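Local coordinates for 2-oxoglutarate carboxylase small subunit (Hydrogenobacter thermophilus, PDB 7KCT), which belongs to the biotin carboxylase family, binds adenosine-5'-diphosphate, magnesium and bicarbonate, and contains an ATP-grasp region, at residues A[280-285]-A[292-297]; A[216-221]-A[235-240]; A[162-167]-A[208-213]; A[246-251]-A[302-307]. One frame throughout, in Å; residues are numbered along the deposited sequence.

Contact 1: residues A[280-285]-A[292-297]; sequences GTMEFI and LYFIEM. With MG (magnesium ion), chain E; ADP (adenosine-5'-diphosphate), chain C.
Glu283 and Glu296 lie side by side and point the same way, and both bind one magnesium ion. The metal sits 2.2 Å from Glu283 OE2 and 2.1 Å from Glu296 OE2. The shared ion brings Glu283 OE2 and Glu296 OE2 to 2.6 Å. Two oxygens of adenosine-5'-diphosphate and two waters complete the site. Glu283 CG is anti to the carbonyl carbon (chi1 -56°), and the extended chain carries OE2 to the metal. Glu296 CG lies between the backbone N and the carbonyl carbon (chi1 86°), and this bends its carboxylate toward its partner. Glu283 OE1 takes a hydrogen bond from a metal-bound water, and Lys245 and Gln302 also hold it. Strands 280-285 and 292-297 form an antiparallel hairpin of the ATP-grasp region, with a classic beta bulge at Ile295 and Glu296 opposite Glu283. Ile295 N donates to Glu283 O at 2.8 Å, while Glu296 N reaches the same oxygen only weakly. Beside the nucleoside, Ile285 CG1 meets Ile295 CG2 at 3.7 Å, and Ile285 CD1 packs on the ribose. On the sheet face of Met282, Phe284 CE2 touches Phe294 CB at 4.0 Å. Met282 SD makes an oblique Met-aromatic contact, 5.4 Å from the Phe294 ring centroid.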
# COMPACT_ATOMS: atom_id res chain seq x y z
N GLY A 280 -5.91 -18.77 13.44
CA GLY A 280 -6.15 -18.60 14.86
C GLY A 280 -4.91 -18.01 15.47
O GLY A 280 -3.85 -18.00 14.85
N THR A 281 -5.04 -17.49 16.68
CA THR A 281 -3.94 -16.84 17.36
C THR A 281 -3.85 -17.33 18.79
O THR A 281 -4.88 -17.41 19.47
CB THR A 281 -4.12 -15.30 17.36
OG1 THR A 281 -3.94 -14.82 16.02
CG2 THR A 281 -3.13 -14.65 18.33
N MET A 282 -2.63 -17.59 19.28
CA MET A 282 -2.37 -17.91 20.68
C MET A 282 -1.67 -16.73 21.35
O MET A 282 -0.64 -16.28 20.87
CB MET A 282 -1.54 -19.17 20.78
CG MET A 282 -2.32 -20.33 20.19
SD MET A 282 -1.49 -21.67 20.91
CE MET A 282 -1.63 -22.93 19.65
N GLU A 283 -2.28 -16.19 22.42
CA GLU A 283 -1.74 -14.99 23.03
C GLU A 283 -0.99 -15.41 24.30
O GLU A 283 -1.47 -16.26 25.06
CB GLU A 283 -2.86 -14.01 23.36
CG GLU A 283 -3.71 -13.63 22.11
CD GLU A 283 -4.66 -12.44 22.32
OE1 GLU A 283 -4.79 -11.63 21.38
OE2 GLU A 283 -5.33 -12.32 23.38
N PHE A 284 0.21 -14.82 24.47
CA PHE A 284 1.14 -15.01 25.59
C PHE A 284 1.41 -13.68 26.29
O PHE A 284 1.38 -12.62 25.65
CB PHE A 284 2.48 -15.53 25.10
CG PHE A 284 2.41 -16.86 24.49
CD1 PHE A 284 1.97 -17.01 23.19
CD2 PHE A 284 2.80 -17.98 25.22
CE1 PHE A 284 1.93 -18.24 22.63
CE2 PHE A 284 2.75 -19.23 24.67
CZ PHE A 284 2.32 -19.36 23.38
N ILE A 285 1.69 -13.73 27.58
CA ILE A 285 2.31 -12.65 28.35
C ILE A 285 3.78 -13.00 28.52
O ILE A 285 4.12 -14.14 28.85
CB ILE A 285 1.63 -12.49 29.72
CG1 ILE A 285 0.21 -11.95 29.62
CG2 ILE A 285 2.45 -11.56 30.63
CD1 ILE A 285 0.14 -10.57 29.02
N LEU A 292 7.70 -16.66 28.13
CA LEU A 292 6.31 -16.57 27.70
C LEU A 292 5.39 -17.54 28.44
O LEU A 292 5.74 -18.70 28.67
CB LEU A 292 6.23 -16.83 26.19
CG LEU A 292 6.42 -15.62 25.26
CD1 LEU A 292 7.51 -14.74 25.76
CD2 LEU A 292 6.69 -16.09 23.83
N TYR A 293 4.20 -17.05 28.80
CA TYR A 293 3.13 -17.83 29.40
C TYR A 293 1.82 -17.60 28.64
O TYR A 293 1.39 -16.45 28.44
CB TYR A 293 2.93 -17.44 30.85
CG TYR A 293 4.22 -17.47 31.64
CD1 TYR A 293 5.10 -16.38 31.63
CD2 TYR A 293 4.57 -18.59 32.41
CE1 TYR A 293 6.30 -16.39 32.37
CE2 TYR A 293 5.75 -18.60 33.17
CZ TYR A 293 6.62 -17.51 33.14
OH TYR A 293 7.79 -17.55 33.87
N PHE A 294 1.16 -18.70 28.30
CA PHE A 294 -0.04 -18.64 27.49
C PHE A 294 -1.15 -18.07 28.32
O PHE A 294 -1.27 -18.36 29.52
CB PHE A 294 -0.41 -20.03 27.00
CG PHE A 294 -1.81 -20.14 26.43
CD1 PHE A 294 -2.89 -20.35 27.25
CD2 PHE A 294 -2.01 -20.04 25.05
CE1 PHE A 294 -4.18 -20.49 26.71
CE2 PHE A 294 -3.29 -20.19 24.49
CZ PHE A 294 -4.38 -20.40 25.31
N ILE A 295 -1.95 -17.21 27.70
CA ILE A 295 -3.12 -16.71 28.40
C ILE A 295 -4.45 -16.95 27.69
O ILE A 295 -5.50 -16.99 28.35
CB ILE A 295 -2.97 -15.20 28.70
CG1 ILE A 295 -2.69 -14.41 27.41
CG2 ILE A 295 -1.87 -14.98 29.80
CD1 ILE A 295 -2.93 -12.85 27.53
N GLU A 296 -4.46 -17.04 26.36
CA GLU A 296 -5.76 -17.22 25.69
C GLU A 296 -5.52 -17.48 24.23
O GLU A 296 -4.46 -17.16 23.69
CB GLU A 296 -6.73 -16.02 25.87
CG GLU A 296 -6.58 -14.87 24.87
CD GLU A 296 -7.85 -14.03 24.68
OE1 GLU A 296 -8.92 -14.36 25.24
OE2 GLU A 296 -7.77 -13.01 23.95
N MET A 297 -6.51 -18.09 23.58
CA MET A 297 -6.45 -18.35 22.14
C MET A 297 -7.62 -17.61 21.52
O MET A 297 -8.70 -17.56 22.11
CB MET A 297 -6.55 -19.83 21.81
CG MET A 297 -6.42 -20.09 20.31
SD MET A 297 -6.31 -21.82 19.77
CE MET A 297 -5.58 -21.53 18.14
MG MG E . -6.95 -11.15 24.24
PB ADP C . -9.19 -10.36 26.27
O1B ADP C . -10.16 -9.31 26.68
O2B ADP C . -8.05 -10.21 25.30
O3B ADP C . -9.77 -11.77 26.22
PA ADP C . -6.87 -11.32 27.52
O1A ADP C . -6.05 -11.51 26.30
O2A ADP C . -6.71 -12.35 28.63
O3A ADP C . -8.24 -10.62 27.80
O5' ADP C . -5.69 -10.10 28.33
C5' ADP C . -6.08 -8.69 28.16
C4' ADP C . -4.81 -7.96 28.32
O4' ADP C . -4.66 -7.88 29.75
C3' ADP C . -3.64 -8.69 27.77
O3' ADP C . -3.31 -8.19 26.47
C2' ADP C . -2.58 -8.15 28.73
O2' ADP C . -2.26 -6.73 28.47
C1' ADP C . -3.28 -8.11 30.06
N9 ADP C . -3.12 -9.39 30.80
C8 ADP C . -3.82 -10.60 30.67
N7 ADP C . -3.38 -11.52 31.56
C5 ADP C . -2.35 -10.89 32.26
C6 ADP C . -1.49 -11.32 33.31
N6 ADP C . -1.61 -12.58 33.80
N1 ADP C . -0.53 -10.50 33.81
C2 ADP C . -0.51 -9.26 33.27
N3 ADP C . -1.25 -8.71 32.29
C4 ADP C . -2.18 -9.57 31.80
O HOH W 1 -7.77 -10.82 22.03
O HOH W 2 -6.04 -9.47 23.91

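Contact 2: residues A[216-221]-A[235-240]; sequences HIEFQV and RDCSIQ. With ADP (adenosine-5'-diphosphate), chain C.
Arg235 lies across Glu218 and Gln220 in a beta hairpin of the ATP-grasp region. Arg235 CB packs near Glu218 CG, 4.1 Å away. Arg235 CD comes within 3.8 Å of Glu218 OE2. The chain then bends at chi3 (-84°), which turns the guanidinium along strand 216-221. Arg235 NE forms a salt bridge with Glu218 OE2 at 2.8 Å. The carboxylate oxygen lies in the guanidinium plane, but the carboxylate itself is turned 87° from that plane. At the far end, NH1 and NH2 both grip Gln220 OE1. Arg235 NH1 reaches Gln220 OE1 on a lone pair at 2.9 Å, whereas NH2 comes from above the amide carbonyl plane. NH2 also makes a weak bond to Glu218 OE2. Outside the hairpin, Gln302 takes NH2 and Thr308 takes NH1, and these bonds probably fix the rotation of the guanidinium. Cys237 SG rests close to Glu218 OE2, at 3.2 Å. At the ligand end, Gln240 bonds the ribose hydroxyls of adenosine-5'-diphosphate, and His216 ND1 lies very close to O3'. Asp236 OD1 accepts Ser238 N in an Asx turn and also takes the Ser238 hydroxyl hydrogen. That leaves Ser238 OG as acceptor for His216 N, at 2.8 Å.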
# COMPACT_ATOMS: atom_id res chain seq x y z
N HIS A 216 2.84 -8.19 25.58
CA HIS A 216 1.82 -9.04 24.99
C HIS A 216 2.37 -9.55 23.66
O HIS A 216 2.50 -8.79 22.69
CB HIS A 216 0.48 -8.30 24.87
CG HIS A 216 -0.63 -9.13 24.27
ND1 HIS A 216 -1.83 -9.34 24.91
CD2 HIS A 216 -0.74 -9.74 23.06
CE1 HIS A 216 -2.62 -10.08 24.15
NE2 HIS A 216 -1.98 -10.34 23.02
N ILE A 217 2.71 -10.83 23.63
CA ILE A 217 3.32 -11.49 22.48
C ILE A 217 2.34 -12.54 21.98
O ILE A 217 1.84 -13.36 22.77
CB ILE A 217 4.68 -12.13 22.86
CG1 ILE A 217 5.66 -11.10 23.44
CG2 ILE A 217 5.24 -12.85 21.71
CD1 ILE A 217 6.03 -10.02 22.54
N GLU A 218 2.05 -12.55 20.68
CA GLU A 218 1.04 -13.48 20.18
C GLU A 218 1.52 -14.13 18.90
O GLU A 218 2.21 -13.51 18.09
CB GLU A 218 -0.32 -12.77 19.96
CG GLU A 218 -0.26 -11.75 18.87
CD GLU A 218 -1.55 -11.01 18.72
OE1 GLU A 218 -2.37 -11.08 19.65
OE2 GLU A 218 -1.73 -10.34 17.67
N PHE A 219 1.21 -15.43 18.76
CA PHE A 219 1.64 -16.24 17.63
C PHE A 219 0.47 -16.55 16.71
O PHE A 219 -0.58 -17.00 17.16
CB PHE A 219 2.25 -17.58 18.09
CG PHE A 219 3.69 -17.49 18.45
CD1 PHE A 219 4.08 -17.04 19.70
CD2 PHE A 219 4.66 -17.81 17.55
CE1 PHE A 219 5.41 -16.94 20.03
CE2 PHE A 219 6.00 -17.70 17.90
CZ PHE A 219 6.35 -17.26 19.14
N GLN A 220 0.71 -16.40 15.42
CA GLN A 220 -0.27 -16.63 14.38
C GLN A 220 -0.12 -18.06 13.89
O GLN A 220 0.99 -18.48 13.53
CB GLN A 220 -0.01 -15.66 13.24
CG GLN A 220 -0.90 -15.81 12.04
CD GLN A 220 -2.31 -15.40 12.32
OE1 GLN A 220 -2.60 -14.22 12.55
NE2 GLN A 220 -3.22 -16.37 12.29
N VAL A 221 -1.21 -18.82 13.91
CA VAL A 221 -1.17 -20.15 13.29
C VAL A 221 -2.14 -20.17 12.11
O VAL A 221 -3.11 -19.41 12.07
CB VAL A 221 -1.48 -21.29 14.27
CG1 VAL A 221 -0.57 -21.23 15.51
CG2 VAL A 221 -2.93 -21.29 14.68
N ARG A 235 3.70 -11.41 16.94
CA ARG A 235 3.50 -9.98 16.94
C ARG A 235 3.56 -9.50 18.38
O ARG A 235 3.08 -10.17 19.30
CB ARG A 235 2.14 -9.62 16.36
CG ARG A 235 1.86 -10.24 15.00
CD ARG A 235 0.43 -9.81 14.56
NE ARG A 235 -0.66 -10.63 15.11
CZ ARG A 235 -1.25 -11.67 14.49
NH1 ARG A 235 -0.85 -12.07 13.30
NH2 ARG A 235 -2.27 -12.28 15.07
N ASP A 236 4.08 -8.30 18.56
CA ASP A 236 4.04 -7.61 19.85
C ASP A 236 2.92 -6.58 19.86
O ASP A 236 2.97 -5.59 19.12
CB ASP A 236 5.40 -6.96 20.12
CG ASP A 236 5.49 -6.38 21.52
OD1 ASP A 236 4.44 -6.02 22.08
OD2 ASP A 236 6.63 -6.27 22.03
N CYS A 237 1.92 -6.80 20.69
CA CYS A 237 0.75 -5.95 20.79
C CYS A 237 0.63 -5.33 22.18
O CYS A 237 -0.46 -5.13 22.69
CB CYS A 237 -0.50 -6.75 20.43
SG CYS A 237 -0.30 -7.69 18.87
N SER A 238 1.77 -4.94 22.78
CA SER A 238 1.76 -4.49 24.17
C SER A 238 1.10 -3.13 24.35
O SER A 238 0.42 -2.90 25.36
CB SER A 238 3.18 -4.44 24.73
OG SER A 238 3.75 -5.72 24.66
N ILE A 239 1.26 -2.22 23.39
CA ILE A 239 0.71 -0.87 23.57
C ILE A 239 -0.81 -0.92 23.53
O ILE A 239 -1.41 -1.14 22.47
CB ILE A 239 1.26 0.11 22.53
CG1 ILE A 239 2.78 0.18 22.73
CG2 ILE A 239 0.63 1.46 22.73
CD1 ILE A 239 3.57 0.98 21.76
N GLN A 240 -1.43 -0.59 24.67
CA GLN A 240 -2.83 -0.85 24.88
C GLN A 240 -3.51 0.25 25.69
O GLN A 240 -2.88 0.97 26.46
CB GLN A 240 -3.05 -2.18 25.63
CG GLN A 240 -2.60 -3.38 24.89
CD GLN A 240 -2.71 -4.66 25.72
OE1 GLN A 240 -3.44 -4.72 26.72
NE2 GLN A 240 -1.97 -5.67 25.31
PB ADP C . -9.19 -10.36 26.27
O1B ADP C . -10.16 -9.31 26.68
O2B ADP C . -8.05 -10.21 25.30
O3B ADP C . -9.77 -11.77 26.22
PA ADP C . -6.87 -11.32 27.52
O1A ADP C . -6.05 -11.51 26.30
O2A ADP C . -6.71 -12.35 28.63
O3A ADP C . -8.24 -10.62 27.80
O5' ADP C . -5.69 -10.10 28.33
C5' ADP C . -6.08 -8.69 28.16
C4' ADP C . -4.81 -7.96 28.32
O4' ADP C . -4.66 -7.88 29.75
C3' ADP C . -3.64 -8.69 27.77
O3' ADP C . -3.31 -8.19 26.47
C2' ADP C . -2.58 -8.15 28.73
O2' ADP C . -2.26 -6.73 28.47
C1' ADP C . -3.28 -8.11 30.06
N9 ADP C . -3.12 -9.39 30.80
C8 ADP C . -3.82 -10.60 30.67
N7 ADP C . -3.38 -11.52 31.56
C5 ADP C . -2.35 -10.89 32.26
C6 ADP C . -1.49 -11.32 33.31
N6 ADP C . -1.61 -12.58 33.80
N1 ADP C . -0.53 -10.50 33.81
C2 ADP C . -0.51 -9.26 33.27
N3 ADP C . -1.25 -8.71 32.29
C4 ADP C . -2.18 -9.57 31.80

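Contact 3: residues A[162-167]-A[208-213]; sequences PVLLKA and EKYIEN. With ADP (adenosine-5'-diphosphate), chain C.
Glu208 pairs with Leu164 through two backbone hydrogen bonds, Leu164 N to Glu208 O at 2.7 Å and Glu208 N to Leu164 O at 2.9 Å. Glu208 CG lies between the backbone N and the carbonyl carbon (chi1 53°), and the extended chain carries OE2 to Lys166 NZ. This salt bridge measures 3.1 Å between Lys166 NZ and Glu208 OE2, with the ammonium group above the carboxylate plane. Lys166 NZ also donates to N7 and O2A of adenosine-5'-diphosphate, and a water joins it to Glu208 OE1. Adenine N6 donates to Glu208 OE2. This antiparallel edge of a three-stranded sheet in the ATP-grasp region runs on into the adenine pocket. A bend at chi2 (66°) brings Lys209 NZ to Pro162 O, at 2.8 Å. Lys209 O accepts from adenine N6. Tyr210 N shares Pro162 O as acceptor. Pro162 CG meets the Tyr210 ring at its edge, 3.9 Å from Tyr210 CD2, while Leu164 CD1 approaches Tyr210 CD1 obliquely. Ile211 N then donates to adenine N1, at 3.1 Å.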
# COMPACT_ATOMS: atom_id res chain seq x y z
N PRO A 162 0.97 -9.57 43.43
CA PRO A 162 -0.34 -9.22 42.86
C PRO A 162 -0.96 -10.34 42.00
O PRO A 162 -0.23 -11.17 41.49
CB PRO A 162 -0.04 -7.99 42.01
CG PRO A 162 1.40 -8.18 41.57
CD PRO A 162 2.08 -8.85 42.77
N VAL A 163 -2.29 -10.35 41.88
CA VAL A 163 -3.00 -11.31 41.03
C VAL A 163 -3.99 -10.53 40.17
O VAL A 163 -4.27 -9.36 40.41
CB VAL A 163 -3.75 -12.39 41.83
CG1 VAL A 163 -2.81 -13.14 42.74
CG2 VAL A 163 -4.91 -11.79 42.62
N LEU A 164 -4.54 -11.24 39.19
CA LEU A 164 -5.47 -10.69 38.20
C LEU A 164 -6.73 -11.57 38.16
O LEU A 164 -6.63 -12.78 37.98
CB LEU A 164 -4.82 -10.66 36.83
CG LEU A 164 -5.45 -9.85 35.71
CD1 LEU A 164 -5.45 -8.40 36.10
CD2 LEU A 164 -4.64 -10.06 34.52
N LEU A 165 -7.89 -10.96 38.35
CA LEU A 165 -9.14 -11.61 38.02
C LEU A 165 -9.49 -11.39 36.53
O LEU A 165 -9.24 -10.32 35.97
CB LEU A 165 -10.25 -11.08 38.91
CG LEU A 165 -10.08 -11.23 40.41
CD1 LEU A 165 -11.17 -10.41 41.08
CD2 LEU A 165 -10.17 -12.71 40.77
N LYS A 166 -10.01 -12.43 35.89
CA LYS A 166 -10.42 -12.36 34.49
C LYS A 166 -11.73 -13.11 34.30
O LYS A 166 -11.94 -14.18 34.88
CB LYS A 166 -9.37 -12.97 33.59
CG LYS A 166 -7.98 -12.42 33.83
CD LYS A 166 -6.86 -13.14 33.09
CE LYS A 166 -6.84 -12.86 31.62
NZ LYS A 166 -5.58 -13.30 30.94
N ALA A 167 -12.61 -12.56 33.45
CA ALA A 167 -13.79 -13.28 32.99
C ALA A 167 -13.36 -14.45 32.13
O ALA A 167 -12.66 -14.26 31.13
CB ALA A 167 -14.70 -12.33 32.21
N GLU A 208 -5.27 -15.39 38.03
CA GLU A 208 -3.90 -15.75 37.73
C GLU A 208 -2.92 -14.72 38.29
O GLU A 208 -3.30 -13.64 38.73
CB GLU A 208 -3.69 -15.94 36.21
CG GLU A 208 -4.11 -14.82 35.30
CD GLU A 208 -3.94 -15.19 33.80
OE1 GLU A 208 -4.27 -16.34 33.42
OE2 GLU A 208 -3.50 -14.34 33.00
N LYS A 209 -1.66 -15.13 38.33
CA LYS A 209 -0.59 -14.26 38.79
C LYS A 209 -0.58 -13.03 37.91
O LYS A 209 -0.59 -13.13 36.68
CB LYS A 209 0.73 -15.00 38.69
CG LYS A 209 1.95 -14.19 39.09
CD LYS A 209 1.91 -13.85 40.55
CE LYS A 209 2.68 -12.57 40.83
NZ LYS A 209 2.31 -12.01 42.15
N TYR A 210 -0.60 -11.86 38.52
CA TYR A 210 -0.39 -10.66 37.74
C TYR A 210 1.10 -10.52 37.42
O TYR A 210 1.92 -10.35 38.34
CB TYR A 210 -0.88 -9.41 38.45
CG TYR A 210 -0.62 -8.20 37.58
CD1 TYR A 210 -1.39 -7.97 36.43
CD2 TYR A 210 0.41 -7.32 37.88
CE1 TYR A 210 -1.16 -6.84 35.61
CE2 TYR A 210 0.64 -6.18 37.08
CZ TYR A 210 -0.14 -5.96 35.95
OH TYR A 210 0.14 -4.84 35.19
N ILE A 211 1.45 -10.56 36.14
CA ILE A 211 2.83 -10.38 35.71
C ILE A 211 3.09 -8.89 35.54
O ILE A 211 2.56 -8.26 34.62
CB ILE A 211 3.15 -11.15 34.42
CG1 ILE A 211 2.75 -12.63 34.53
CG2 ILE A 211 4.60 -10.95 34.07
CD1 ILE A 211 3.55 -13.42 35.55
N GLU A 212 3.95 -8.31 36.39
CA GLU A 212 4.19 -6.87 36.40
C GLU A 212 5.07 -6.48 35.21
O GLU A 212 6.01 -7.19 34.84
CB GLU A 212 4.85 -6.43 37.72
CG GLU A 212 4.70 -4.96 38.11
CD GLU A 212 3.40 -4.67 38.82
OE1 GLU A 212 3.07 -5.38 39.80
OE2 GLU A 212 2.71 -3.70 38.43
N ASN A 213 4.75 -5.36 34.58
CA ASN A 213 5.51 -4.94 33.42
C ASN A 213 5.60 -5.96 32.29
O ASN A 213 6.68 -6.18 31.72
CB ASN A 213 6.93 -4.57 33.84
CG ASN A 213 6.95 -3.61 35.01
OD1 ASN A 213 6.33 -2.55 34.99
ND2 ASN A 213 7.61 -4.04 36.08
PB ADP C . -9.19 -10.36 26.27
O1B ADP C . -10.16 -9.31 26.68
O2B ADP C . -8.05 -10.21 25.30
O3B ADP C . -9.77 -11.77 26.22
PA ADP C . -6.87 -11.32 27.52
O1A ADP C . -6.05 -11.51 26.30
O2A ADP C . -6.71 -12.35 28.63
O3A ADP C . -8.24 -10.62 27.80
O5' ADP C . -5.69 -10.10 28.33
C5' ADP C . -6.08 -8.69 28.16
C4' ADP C . -4.81 -7.96 28.32
O4' ADP C . -4.66 -7.88 29.75
C3' ADP C . -3.64 -8.69 27.77
O3' ADP C . -3.31 -8.19 26.47
C2' ADP C . -2.58 -8.15 28.73
O2' ADP C . -2.26 -6.73 28.47
C1' ADP C . -3.28 -8.11 30.06
N9 ADP C . -3.12 -9.39 30.80
C8 ADP C . -3.82 -10.60 30.67
N7 ADP C . -3.38 -11.52 31.56
C5 ADP C . -2.35 -10.89 32.26
C6 ADP C . -1.49 -11.32 33.31
N6 ADP C . -1.61 -12.58 33.80
N1 ADP C . -0.53 -10.50 33.81
C2 ADP C . -0.51 -9.26 33.27
N3 ADP C . -1.25 -8.71 32.29
C4 ADP C . -2.18 -9.57 31.80
O HOH W 3 -5.76 -15.96 30.98

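Contact 4: residues A[246-251]-A[302-307]; sequences LVEIAP and QVEHPV. With ADP (adenosine-5'-diphosphate), chain D.
Glu248 and Ala250 of strand 244-250 pack on Glu304 and Val307, where a type I beta turn from Gln302 to His305 leads into helix 305-312. Both segments fall in the ATP-grasp family region, and strand 244-250 pairs with strand 341-351. The turn lines the pocket of a second adenosine-5'-diphosphate.

The packing across the contact is mostly between carbon atoms. Ala250 CB meets Val307 CG2 at 3.6 Å. Val307 CG1, the branch anti to the carbonyl carbon, lies beside the backbone oxygen of Glu248. The Glu248 side chain bends at chi2 (104°) and crosses Glu304 at about a right angle. Glu248 CD rests on Glu304 CB, 3.5 Å away.

The two carboxylates are almost parallel, their planes 8° apart, and Glu248 OE2 stands 4.1 Å from Glu304 OE1. Arg346 bridges them through two salt bridges, with NE on Glu248 and NH2 on Glu304. Glu304 OE2 forms a salt bridge with Lys245.

The remaining bonds lie within the turn and to the ligand. Gln302 O accepts twice from His305, through the backbone N at 3.1 Å and through ring atom ND1 at 3.0 Å. The second of these lies in the imidazole plane. Next in the turn, Val303 N donates to beta-phosphate oxygen O1B of the ligand, at 2.8 Å and with an N-H...O angle of 168°.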
# COMPACT_ATOMS: atom_id res chain seq x y z
N LEU A 246 -3.65 -1.00 20.41
CA LEU A 246 -3.59 0.24 19.64
C LEU A 246 -2.49 0.22 18.61
O LEU A 246 -2.67 0.73 17.49
CB LEU A 246 -3.38 1.42 20.59
CG LEU A 246 -3.50 2.86 20.14
CD1 LEU A 246 -4.92 3.12 19.72
CD2 LEU A 246 -3.05 3.73 21.35
N VAL A 247 -1.35 -0.35 18.96
CA VAL A 247 -0.20 -0.44 18.08
C VAL A 247 0.33 -1.87 18.12
O VAL A 247 0.58 -2.42 19.19
CB VAL A 247 0.91 0.54 18.49
CG1 VAL A 247 2.13 0.31 17.57
CG2 VAL A 247 0.41 2.02 18.49
N GLU A 248 0.59 -2.40 16.97
CA GLU A 248 1.07 -3.77 16.84
C GLU A 248 2.26 -3.82 15.91
O GLU A 248 2.29 -3.15 14.87
CB GLU A 248 -0.09 -4.66 16.31
CG GLU A 248 -1.37 -4.60 17.14
CD GLU A 248 -2.50 -3.77 16.50
OE1 GLU A 248 -2.31 -3.10 15.45
OE2 GLU A 248 -3.62 -3.83 17.06
N ILE A 249 3.26 -4.65 16.26
CA ILE A 249 4.43 -4.79 15.40
C ILE A 249 4.72 -6.27 15.15
O ILE A 249 4.43 -7.13 15.98
CB ILE A 249 5.69 -4.10 15.99
CG1 ILE A 249 6.19 -4.88 17.20
CG2 ILE A 249 5.38 -2.67 16.49
CD1 ILE A 249 7.54 -4.41 17.80
N ALA A 250 5.44 -6.52 14.07
CA ALA A 250 5.87 -7.86 13.72
C ALA A 250 7.22 -7.77 13.02
O ALA A 250 7.45 -6.82 12.24
CB ALA A 250 4.88 -8.60 12.80
N PRO A 251 8.18 -8.67 13.35
CA PRO A 251 8.08 -9.61 14.49
C PRO A 251 8.16 -8.79 15.78
O PRO A 251 8.35 -7.58 15.71
CB PRO A 251 9.31 -10.53 14.30
CG PRO A 251 10.32 -9.64 13.58
CD PRO A 251 9.46 -8.76 12.65
N GLN A 302 -7.61 -11.96 13.49
CA GLN A 302 -7.55 -10.78 14.33
C GLN A 302 -7.35 -9.49 13.52
O GLN A 302 -6.79 -9.50 12.43
CB GLN A 302 -6.37 -10.90 15.31
CG GLN A 302 -6.47 -12.02 16.28
CD GLN A 302 -5.30 -11.99 17.25
OE1 GLN A 302 -4.15 -12.08 16.84
NE2 GLN A 302 -5.60 -11.79 18.52
N VAL A 303 -7.72 -8.38 14.14
CA VAL A 303 -7.55 -7.05 13.55
C VAL A 303 -6.17 -6.86 12.95
O VAL A 303 -6.03 -6.39 11.81
CB VAL A 303 -7.84 -5.99 14.63
CG1 VAL A 303 -7.44 -4.56 14.19
CG2 VAL A 303 -9.34 -6.00 14.98
N GLU A 304 -5.14 -7.28 13.68
CA GLU A 304 -3.76 -6.95 13.38
C GLU A 304 -3.06 -7.97 12.49
O GLU A 304 -1.82 -7.91 12.34
CB GLU A 304 -3.00 -6.77 14.72
CG GLU A 304 -2.96 -8.04 15.64
CD GLU A 304 -4.09 -8.16 16.70
OE1 GLU A 304 -5.18 -7.56 16.57
OE2 GLU A 304 -3.89 -8.87 17.72
N HIS A 305 -3.81 -8.86 11.84
CA HIS A 305 -3.18 -9.82 10.93
C HIS A 305 -2.34 -9.19 9.83
O HIS A 305 -1.43 -9.88 9.33
CB HIS A 305 -4.24 -10.76 10.30
CG HIS A 305 -5.06 -10.13 9.22
ND1 HIS A 305 -6.26 -9.51 9.49
CD2 HIS A 305 -4.89 -10.05 7.88
CE1 HIS A 305 -6.77 -9.03 8.37
NE2 HIS A 305 -5.96 -9.33 7.37
N PRO A 306 -2.58 -7.96 9.37
CA PRO A 306 -1.74 -7.44 8.27
C PRO A 306 -0.27 -7.32 8.60
O PRO A 306 0.55 -7.55 7.70
CB PRO A 306 -2.39 -6.08 7.94
CG PRO A 306 -3.84 -6.30 8.29
CD PRO A 306 -3.77 -7.11 9.59
N VAL A 307 0.15 -7.04 9.84
CA VAL A 307 1.59 -6.91 10.06
C VAL A 307 2.28 -8.24 9.75
O VAL A 307 3.40 -8.27 9.23
CB VAL A 307 1.94 -6.43 11.49
CG1 VAL A 307 1.42 -5.00 11.72
CG2 VAL A 307 1.49 -7.38 12.59
PB ADP D . -8.19 -8.44 18.13
O1B ADP D . -8.67 -8.91 16.77
O2B ADP D . -6.72 -8.29 18.45
O3B ADP D . -9.03 -8.90 19.29
PA ADP D . -9.81 -6.26 19.22
O1A ADP D . -10.39 -4.89 19.10
O2A ADP D . -9.76 -7.04 20.53
O3A ADP D . -8.59 -6.64 18.29
O5' ADP D . -11.34 -7.24 18.46
C5' ADP D . -12.15 -6.37 17.55
C4' ADP D . -13.59 -6.47 17.75
O4' ADP D . -14.05 -7.70 18.28
C3' ADP D . -13.86 -5.27 18.83
O3' ADP D . -15.01 -4.69 18.53
C2' ADP D . -13.89 -6.20 20.11
O2' ADP D . -14.73 -5.73 21.06
C1' ADP D . -14.64 -7.39 19.46
N9 ADP D . -14.42 -8.73 20.15
C8 ADP D . -13.20 -9.36 20.50
N7 ADP D . -13.37 -10.56 21.13
C5 ADP D . -14.74 -10.72 21.14
C6 ADP D . -15.53 -11.77 21.66
N6 ADP D . -14.95 -12.86 22.26
N1 ADP D . -16.90 -11.71 21.56
C2 ADP D . -17.40 -10.56 20.97
N3 ADP D . -16.77 -9.48 20.43
C4 ADP D . -15.41 -9.61 20.54

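All four contacts fall in the ATP-grasp family region. Contacts 1 and 2 are the two hairpins of one four-stranded antiparallel sheet, their centres about 8 Å apart, and they meet where strands 278-286 and 215-223 pair. Contact 3 comes first along the chain and belongs to a separate three-stranded sheet, about 14 Å from contact 1 between centres. Contact 2 follows it, and contact 1 is nested inside the loop that contact 4 closes. Contacts 1, 2 and 3 all touch one adenosine-5'-diphosphate. Contact 4, centred about 7 Å from contact 2, borders the other. The sheet face carrying Glu218 and Glu283 looks toward the diphosphate ends of both nucleotides, and Gln302 links contact 4 to both hairpins.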